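Local coordinates for protein oxidoreductase, zinc-binding dehydrogenase family (Myxococcus xanthus, PDB 5K1S) that acts as a zinc-binding medium-chain reductase in the alternative de novo biosynthesis of isovaleryl coenzyme A, at residues Val187-Ala192 with Val257-Ser262; Val201-Leu206 with Gly324-Phe329; Val253-Glu258 with Gly275-Val280. All coordinates share one frame; numbering follows the deposited sequence.

Contact 1 of 3, residues Val187-Ala192 with Val257-Ser262; sequences VLITGA and VEIVGS
Two central strands of a Rossmann-type parallel sheet end together here, and Thr-190 on one meets Glu-258 and Ile-259 on the other. The strands run side by side: Val-257 N donates to Leu-188 O, and Thr-190 N to Val-257 O at 3.1 Å. Beyond this pair the side chain of Thr-190 takes over. Its hydroxyl sits between the backbone N and the carbonyl carbon (chi1 67°), aimed at the departing chain of Glu-258 to Val-260. OG1 gives its proton to Glu-258 OE2 (2.7 Å) and receives that of Ile-259 N at 3.0 Å along a bent path of 136°. Glu-258 leaves the backbone away from Thr-190, but its chain bends at chi2 and brings the carboxylate back. Gly-261 N reaches the same OE2 at 2.9 Å in a nearly straight bond (175°), and the two donors come from opposite faces of the carboxylate; the other oxygen, OE1, is held by Thr-268 OG1. With Glu-258 replaced by an alanine, the Thr-190 hydroxyl and Gly-261 N would probably lose their shared acceptor, and Thr-268 OG1 its partner. On the face opposite Glu-258, Ile-189 CG1 lies alongside Val-257 CB at 4.1 Å; just past the strand end Ile-259 CD1 meets Ile-189 CG2 at 4.0 Å. The side chain of Ile-259 lies about 12 Å from the zinc ion held by Cys-57, His-79 and Cys-166. Neighbouring first and fourth strands of a 3-2-1-4-5-6 sheet, with a glycine-rich turn beginning at Gly-191, are characteristic of the Rossmann fold, consistent with NADP binding.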
loop_
_atom_site.group_PDB
_atom_site.type_symbol
_atom_site.label_atom_id
_atom_site.label_comp_id
_atom_site.label_asym_id
_atom_site.label_seq_id
_atom_site.Cartn_x
_atom_site.Cartn_y
_atom_site.Cartn_z
ATOM N N VAL A 187 -3.509 -12.959 -10.976
ATOM C CA VAL A 187 -3.615 -12.747 -9.536
ATOM C C VAL A 187 -2.789 -13.807 -8.823
ATOM O O VAL A 187 -2.924 -15.005 -9.104
ATOM C CB VAL A 187 -5.081 -12.794 -9.070
ATOM C CG1 VAL A 187 -5.179 -12.467 -7.584
ATOM C CG2 VAL A 187 -5.932 -11.836 -9.892
ATOM N N LEU A 188 -1.942 -13.365 -7.900
ATOM C CA LEU A 188 -1.189 -14.255 -7.028
ATOM C C LEU A 188 -1.855 -14.282 -5.659
ATOM O O LEU A 188 -2.143 -13.227 -5.085
ATOM C CB LEU A 188 0.264 -13.797 -6.900
ATOM C CG LEU A 188 1.137 -14.588 -5.923
ATOM C CD1 LEU A 188 1.255 -16.040 -6.360
ATOM C CD2 LEU A 188 2.509 -13.949 -5.799
ATOM N N ILE A 189 -2.101 -15.482 -5.143
ATOM C CA ILE A 189 -2.744 -15.660 -3.847
ATOM C C ILE A 189 -1.867 -16.578 -3.009
ATOM O O ILE A 189 -1.551 -17.697 -3.431
ATOM C CB ILE A 189 -4.163 -16.242 -3.978
ATOM C CG1 ILE A 189 -5.024 -15.346 -4.876
ATOM C CG2 ILE A 189 -4.801 -16.394 -2.598
ATOM C CD1 ILE A 189 -6.402 -15.911 -5.181
ATOM N N THR A 190 -1.471 -16.105 -1.833
ATOM C CA THR A 190 -0.779 -16.923 -0.852
ATOM C C THR A 190 -1.780 -17.452 0.168
ATOM O O THR A 190 -2.864 -16.893 0.357
ATOM C CB THR A 190 0.320 -16.126 -0.144
ATOM O OG1 THR A 190 -0.271 -15.093 0.655
ATOM C CG2 THR A 190 1.266 -15.498 -1.159
ATOM N N GLY A 191 -1.405 -18.543 0.826
ATOM C CA GLY A 191 -2.327 -19.194 1.747
ATOM C C GLY A 191 -3.666 -19.499 1.116
ATOM O O GLY A 191 -4.706 -19.412 1.781
ATOM N N ALA A 192 -3.663 -19.856 -0.170
ATOM C CA ALA A 192 -4.914 -20.060 -0.889
ATOM C C ALA A 192 -5.753 -21.167 -0.264
ATOM O O ALA A 192 -6.983 -21.157 -0.389
ATOM C CB ALA A 192 -4.628 -20.377 -2.355
ATOM N N VAL A 257 -2.563 -11.195 -3.654
ATOM C CA VAL A 257 -3.357 -11.228 -2.431
ATOM C C VAL A 257 -2.492 -11.898 -1.369
ATOM O O VAL A 257 -2.354 -13.124 -1.344
ATOM C CB VAL A 257 -4.681 -11.966 -2.636
ATOM C CG1 VAL A 257 -5.485 -11.995 -1.345
ATOM C CG2 VAL A 257 -5.482 -11.313 -3.754
ATOM N N GLU A 258 -1.907 -11.092 -0.485
ATOM C CA GLU A 258 -0.969 -11.589 0.521
ATOM C C GLU A 258 -1.742 -11.916 1.792
ATOM O O GLU A 258 -1.985 -11.043 2.629
ATOM C CB GLU A 258 0.130 -10.565 0.781
ATOM C CG GLU A 258 1.144 -10.998 1.831
ATOM C CD GLU A 258 1.868 -12.281 1.458
ATOM O OE1 GLU A 258 2.919 -12.202 0.786
ATOM O OE2 GLU A 258 1.383 -13.368 1.833
ATOM N N ILE A 259 -2.125 -13.182 1.939
ATOM C CA ILE A 259 -2.823 -13.639 3.137
ATOM C C ILE A 259 -1.842 -14.099 4.205
ATOM O O ILE A 259 -2.028 -13.817 5.391
ATOM C CB ILE A 259 -3.812 -14.764 2.769
ATOM C CG1 ILE A 259 -4.864 -14.252 1.781
ATOM C CG2 ILE A 259 -4.484 -15.319 4.027
ATOM C CD1 ILE A 259 -5.744 -15.340 1.197
ATOM N N VAL A 260 -0.793 -14.821 3.806
ATOM C CA VAL A 260 0.169 -15.338 4.775
ATOM C C VAL A 260 0.855 -14.188 5.501
ATOM O O VAL A 260 0.880 -14.136 6.736
ATOM C CB VAL A 260 1.190 -16.255 4.078
ATOM C CG1 VAL A 260 2.218 -16.769 5.075
ATOM C CG2 VAL A 260 0.482 -17.419 3.394
ATOM N N GLY A 261 1.429 -13.257 4.744
ATOM C CA GLY A 261 2.124 -12.127 5.328
ATOM C C GLY A 261 3.634 -12.254 5.265
ATOM O O GLY A 261 4.204 -12.462 4.190
ATOM N N SER A 262 4.288 -12.149 6.426
ATOM C CA SER A 262 5.746 -12.059 6.465
ATOM C C SER A 262 6.408 -13.278 5.835
ATOM O O SER A 262 7.448 -13.155 5.176
ATOM C CB SER A 262 6.215 -11.892 7.912
ATOM O OG SER A 262 5.740 -12.947 8.732
#

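Contact 2 of 3, residues Val201-Leu206 with Gly324-Phe329; sequences VQLARL and GGVRQF
Gln-202 and the backbone of Arg-327 join helix 195-206, which follows strand 186-190 of the Rossmann-type sheet, to the connection that leads from helix 311-323 to strand 330-335 of the mixed sheet. The packed part of the contact is built round the Gln-202 amide. CG stands anti to the carbonyl carbon (chi1 -60°), and with the chain extended beyond it the amide reaches straight across to the loop. There it takes up both backbone polar groups of Arg-327: OE1 accepts from Arg-327 N at 2.7 Å, while NE2 donates to Arg-327 O at 3.3 Å, with that oxygen close to the amide plane. Both donors sit well off the C=O axis of their acceptors, tilted about 30° from the carbonyl plane. The pairing fixes which way the amide is turned, and a weak bond from NE2 to Leu-198 O adds to it. Val-326 packs beside this bridge, one methyl toward the amide and the other toward Leu-203: CG1 is 3.6 Å from Gln-202 NE2, and CG2 is 4.1 Å from Leu-203 CB. Thr-168 of helix 165-178 also touches Val-326. Toward solvent the contact thins out. Leu-206, exposed at the end of its helix, offers only CD1 to Gly-325 CA (3.5 Å), where a side chain on Gly-325 would run into the leucine methyl. Arg-327 is exposed too; its chain turns away at chi3, and one face of its guanidinium lies over Phe-329 CE2. The Phe-329 ring itself presents an edge to the glutamine, with CE1 3.5 Å from Gln-202 NE2 and the nitrogen near the ring plane.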
loop_
_atom_site.group_PDB
_atom_site.type_symbol
_atom_site.label_atom_id
_atom_site.label_comp_id
_atom_site.label_asym_id
_atom_site.label_seq_id
_atom_site.Cartn_x
_atom_site.Cartn_y
_atom_site.Cartn_z
ATOM N N VAL A 201 -9.763 -17.105 -4.450
ATOM C CA VAL A 201 -9.538 -17.843 -5.693
ATOM C C VAL A 201 -10.797 -17.820 -6.551
ATOM O O VAL A 201 -10.773 -17.415 -7.719
ATOM C CB VAL A 201 -9.091 -19.285 -5.391
ATOM C CG1 VAL A 201 -9.089 -20.139 -6.660
ATOM C CG2 VAL A 201 -7.710 -19.289 -4.753
ATOM N N GLN A 202 -11.917 -18.263 -5.976
ATOM C CA GLN A 202 -13.172 -18.283 -6.720
ATOM C C GLN A 202 -13.538 -16.889 -7.209
ATOM O O GLN A 202 -13.887 -16.699 -8.379
ATOM C CB GLN A 202 -14.292 -18.846 -5.844
ATOM C CG GLN A 202 -14.053 -20.258 -5.344
ATOM C CD GLN A 202 -15.186 -20.753 -4.470
ATOM O OE1 GLN A 202 -16.192 -21.260 -4.967
ATOM N NE2 GLN A 202 -15.034 -20.599 -3.159
ATOM N N LEU A 203 -13.466 -15.899 -6.318
ATOM C CA LEU A 203 -13.886 -14.551 -6.680
ATOM C C LEU A 203 -13.012 -13.983 -7.792
ATOM O O LEU A 203 -13.504 -13.278 -8.680
ATOM C CB LEU A 203 -13.851 -13.649 -5.445
ATOM C CG LEU A 203 -14.474 -12.259 -5.582
ATOM C CD1 LEU A 203 -15.931 -12.340 -6.018
ATOM C CD2 LEU A 203 -14.359 -11.509 -4.265
ATOM N N ALA A 204 -11.711 -14.281 -7.762
ATOM C CA ALA A 204 -10.823 -13.819 -8.821
ATOM C C ALA A 204 -11.151 -14.503 -10.143
ATOM O O ALA A 204 -11.334 -13.840 -11.170
ATOM C CB ALA A 204 -9.367 -14.068 -8.430
ATOM N N ARG A 205 -11.231 -15.837 -10.135
ATOM C CA ARG A 205 -11.598 -16.562 -11.346
ATOM C C ARG A 205 -12.971 -16.141 -11.852
ATOM O O ARG A 205 -13.221 -16.169 -13.063
ATOM C CB ARG A 205 -11.568 -18.069 -11.084
ATOM N N LEU A 206 -13.871 -15.744 -10.949
ATOM C CA LEU A 206 -15.188 -15.283 -11.373
ATOM C C LEU A 206 -15.108 -13.936 -12.078
ATOM O O LEU A 206 -15.936 -13.644 -12.948
ATOM C CB LEU A 206 -16.129 -15.196 -10.169
ATOM C CG LEU A 206 -17.567 -14.756 -10.464
ATOM C CD1 LEU A 206 -18.538 -15.468 -9.532
ATOM C CD2 LEU A 206 -17.733 -13.245 -10.333
ATOM N N GLY A 324 -23.639 -19.342 -6.007
ATOM C CA GLY A 324 -22.629 -20.338 -6.309
ATOM C C GLY A 324 -21.322 -19.775 -6.822
ATOM O O GLY A 324 -20.383 -20.549 -7.044
ATOM N N GLY A 325 -21.225 -18.459 -7.024
ATOM C CA GLY A 325 -19.976 -17.880 -7.490
ATOM C C GLY A 325 -18.821 -18.125 -6.541
ATOM O O GLY A 325 -17.680 -18.302 -6.978
ATOM N N VAL A 326 -19.094 -18.137 -5.238
ATOM C CA VAL A 326 -18.076 -18.412 -4.231
ATOM C C VAL A 326 -18.660 -19.383 -3.216
ATOM O O VAL A 326 -19.443 -18.991 -2.343
ATOM C CB VAL A 326 -17.590 -17.119 -3.551
ATOM C CG1 VAL A 326 -16.527 -17.430 -2.504
ATOM C CG2 VAL A 326 -17.049 -16.146 -4.588
ATOM N N ARG A 327 -18.289 -20.655 -3.327
ATOM C CA ARG A 327 -18.816 -21.672 -2.435
ATOM C C ARG A 327 -18.274 -21.491 -1.019
ATOM O O ARG A 327 -17.298 -20.776 -0.779
ATOM C CB ARG A 327 -18.455 -23.069 -2.938
ATOM C CG ARG A 327 -19.279 -23.554 -4.120
ATOM C CD ARG A 327 -18.875 -24.967 -4.507
ATOM N NE ARG A 327 -18.949 -25.880 -3.369
ATOM C CZ ARG A 327 -18.404 -27.092 -3.337
ATOM N NH1 ARG A 327 -17.729 -27.553 -4.382
ATOM N NH2 ARG A 327 -18.529 -27.845 -2.252
ATOM N N GLN A 328 -18.928 -22.164 -0.076
ATOM C CA GLN A 328 -18.480 -22.237 1.306
ATOM C C GLN A 328 -18.135 -23.681 1.632
ATOM O O GLN A 328 -18.902 -24.595 1.308
ATOM C CB GLN A 328 -19.552 -21.710 2.267
ATOM C CG GLN A 328 -19.591 -20.195 2.376
ATOM C CD GLN A 328 -18.303 -19.624 2.934
ATOM O OE1 GLN A 328 -17.647 -20.247 3.769
ATOM N NE2 GLN A 328 -17.928 -18.438 2.468
ATOM N N PHE A 329 -16.986 -23.882 2.270
ATOM C CA PHE A 329 -16.470 -25.213 2.577
ATOM C C PHE A 329 -16.581 -25.432 4.084
ATOM O O PHE A 329 -15.630 -25.227 4.838
ATOM C CB PHE A 329 -15.029 -25.351 2.081
ATOM C CG PHE A 329 -14.863 -25.057 0.617
ATOM C CD1 PHE A 329 -14.718 -23.753 0.168
ATOM C CD2 PHE A 329 -14.852 -26.083 -0.313
ATOM C CE1 PHE A 329 -14.567 -23.481 -1.178
ATOM C CE2 PHE A 329 -14.700 -25.815 -1.662
ATOM C CZ PHE A 329 -14.557 -24.513 -2.094
#

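Contact 3 of 3, residues Val253-Glu258 with Gly275-Val280; sequences VDVAVE and GGRVVV
Ala-256 O accepts the N-H of Val-279 at 2.8 Å in a nearly straight bond (169°), in the middle of two parallel strands that pair from Val-255 with Arg-277 to Glu-258 with Val-280. The same staggered pattern continues to both sides: Arg-277 N donates to Asp-254 O, Ala-256 N to Arg-277 O (3.0 Å), and Glu-258 N to Val-279 O. The strand axes run only 16° from parallel. On one face Val-255 CG2 meets Val-279 CG2 at 4.0 Å and also touches the aliphatic part of Arg-277, whose CG lies 3.8 Å from it. Arg-277 CG is turned between its backbone N and carbonyl carbon (chi1 56°), and the extended chain then carries the guanidinium across the neighbouring strand, one face over Val-255 CB at 4.1 Å from the plane. Its nitrogens find partners beyond the two strands: NE donates to Gly-179 O, and NH2 forms a salt bridge with Glu-185. On the other face Ala-256 CB lies 4.2 Å from Val-278 CG2, and Glu-258 CB 4.0 Å from Val-278 CG1. Within the Rossmann-type sheet, strand 253-258 lies between 186-190 and 276-280; helix 262-270 covers the Ala-256 and Val-278 face through Thr-268, and Val-280 packs against Ile-297 of the second subunit.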
loop_
_atom_site.group_PDB
_atom_site.type_symbol
_atom_site.label_atom_id
_atom_site.label_comp_id
_atom_site.label_asym_id
_atom_site.label_seq_id
_atom_site.Cartn_x
_atom_site.Cartn_y
_atom_site.Cartn_z
ATOM N N VAL A 253 3.153 -10.930 -12.006
ATOM C CA VAL A 253 1.716 -10.846 -11.791
ATOM C C VAL A 253 1.313 -9.381 -11.683
ATOM O O VAL A 253 2.114 -8.505 -11.339
ATOM C CB VAL A 253 1.265 -11.631 -10.542
ATOM C CG1 VAL A 253 1.519 -13.119 -10.732
ATOM C CG2 VAL A 253 1.972 -11.117 -9.296
ATOM N N ASP A 254 0.041 -9.118 -11.988
ATOM C CA ASP A 254 -0.485 -7.761 -11.903
ATOM C C ASP A 254 -0.841 -7.391 -10.468
ATOM O O ASP A 254 -0.581 -6.264 -10.032
ATOM C CB ASP A 254 -1.711 -7.618 -12.806
ATOM C CG ASP A 254 -1.399 -7.898 -14.262
ATOM O OD1 ASP A 254 -1.500 -9.071 -14.677
ATOM O OD2 ASP A 254 -1.053 -6.945 -14.991
ATOM N N VAL A 255 -1.434 -8.324 -9.726
ATOM C CA VAL A 255 -1.852 -8.089 -8.350
ATOM C C VAL A 255 -1.579 -9.348 -7.542
ATOM O O VAL A 255 -1.575 -10.462 -8.074
ATOM C CB VAL A 255 -3.346 -7.691 -8.270
ATOM C CG1 VAL A 255 -4.218 -8.748 -8.926
ATOM C CG2 VAL A 255 -3.779 -7.459 -6.825
ATOM N N ALA A 256 -1.343 -9.164 -6.243
ATOM C CA ALA A 256 -1.085 -10.270 -5.333
ATOM C C ALA A 256 -1.935 -10.106 -4.083
ATOM O O ALA A 256 -2.018 -9.008 -3.522
ATOM C CB ALA A 256 0.398 -10.347 -4.955
ATOM N N VAL A 257 -2.563 -11.195 -3.654
ATOM C CA VAL A 257 -3.357 -11.228 -2.431
ATOM C C VAL A 257 -2.492 -11.898 -1.369
ATOM O O VAL A 257 -2.354 -13.124 -1.344
ATOM C CB VAL A 257 -4.681 -11.966 -2.636
ATOM C CG1 VAL A 257 -5.485 -11.995 -1.345
ATOM C CG2 VAL A 257 -5.482 -11.313 -3.754
ATOM N N GLU A 258 -1.907 -11.092 -0.485
ATOM C CA GLU A 258 -0.969 -11.589 0.521
ATOM C C GLU A 258 -1.742 -11.916 1.792
ATOM O O GLU A 258 -1.985 -11.043 2.629
ATOM C CB GLU A 258 0.130 -10.565 0.781
ATOM C CG GLU A 258 1.144 -10.998 1.831
ATOM C CD GLU A 258 1.868 -12.281 1.458
ATOM O OE1 GLU A 258 2.919 -12.202 0.786
ATOM O OE2 GLU A 258 1.383 -13.368 1.833
ATOM N N GLY A 275 4.643 -2.058 -11.821
ATOM C CA GLY A 275 3.382 -1.413 -11.521
ATOM C C GLY A 275 2.374 -2.287 -10.811
ATOM O O GLY A 275 1.233 -1.859 -10.617
ATOM N N GLY A 276 2.757 -3.499 -10.420
ATOM C CA GLY A 276 1.838 -4.371 -9.722
ATOM C C GLY A 276 1.505 -3.862 -8.335
ATOM O O GLY A 276 2.186 -3.006 -7.768
ATOM N N ARG A 277 0.428 -4.409 -7.775
ATOM C CA ARG A 277 -0.074 -3.983 -6.476
ATOM C C ARG A 277 -0.297 -5.199 -5.589
ATOM O O ARG A 277 -0.907 -6.183 -6.018
ATOM C CB ARG A 277 -1.374 -3.182 -6.628
ATOM C CG ARG A 277 -2.479 -3.916 -7.364
ATOM C CD ARG A 277 -3.569 -2.960 -7.815
ATOM N NE ARG A 277 -4.712 -3.667 -8.388
ATOM C CZ ARG A 277 -4.767 -4.124 -9.635
ATOM N NH1 ARG A 277 -3.741 -3.958 -10.459
ATOM N NH2 ARG A 277 -5.853 -4.753 -10.061
ATOM N N VAL A 278 0.200 -5.124 -4.357
ATOM C CA VAL A 278 0.066 -6.193 -3.373
ATOM C C VAL A 278 -0.975 -5.758 -2.353
ATOM O O VAL A 278 -0.825 -4.713 -1.708
ATOM C CB VAL A 278 1.407 -6.504 -2.692
ATOM C CG1 VAL A 278 1.232 -7.578 -1.622
ATOM C CG2 VAL A 278 2.433 -6.936 -3.723
ATOM N N VAL A 279 -2.024 -6.558 -2.199
ATOM C CA VAL A 279 -3.090 -6.281 -1.246
ATOM C C VAL A 279 -2.847 -7.159 -0.025
ATOM O O VAL A 279 -3.033 -8.380 -0.078
ATOM C CB VAL A 279 -4.475 -6.534 -1.854
ATOM C CG1 VAL A 279 -5.561 -6.049 -0.905
ATOM C CG2 VAL A 279 -4.597 -5.842 -3.206
ATOM N N VAL A 280 -2.432 -6.543 1.076
ATOM C CA VAL A 280 -2.072 -7.271 2.287
ATOM C C VAL A 280 -3.297 -7.351 3.186
ATOM O O VAL A 280 -3.891 -6.325 3.534
ATOM C CB VAL A 280 -0.901 -6.595 3.015
ATOM C CG1 VAL A 280 -0.440 -7.455 4.185
ATOM C CG2 VAL A 280 0.249 -6.334 2.051
#

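How the contacts relate
From the N terminus, strand 186-190 opens contact 1, and helix 195-206, the next element, opens contact 2 before contact 1 has closed. Contact 1 closes at 257-262, bringing together strands that lie far apart in sequence but side by side in the sheet. Its second segment shares Val-257 and Glu-258 with contact 3, which takes strand 253-258 on, through helix 262-270, to 276-280. Contacts 1 and 3 thus line up three neighbouring strands of the sheet. Contact 2 closes last, at 324-329, so it crosses contact 1 and spans all of contact 3, tying the helix beside the sheet to the chain entering strand 330-335. Ile-189 CD1 packs on Val-201 N, joining contacts 1 and 2.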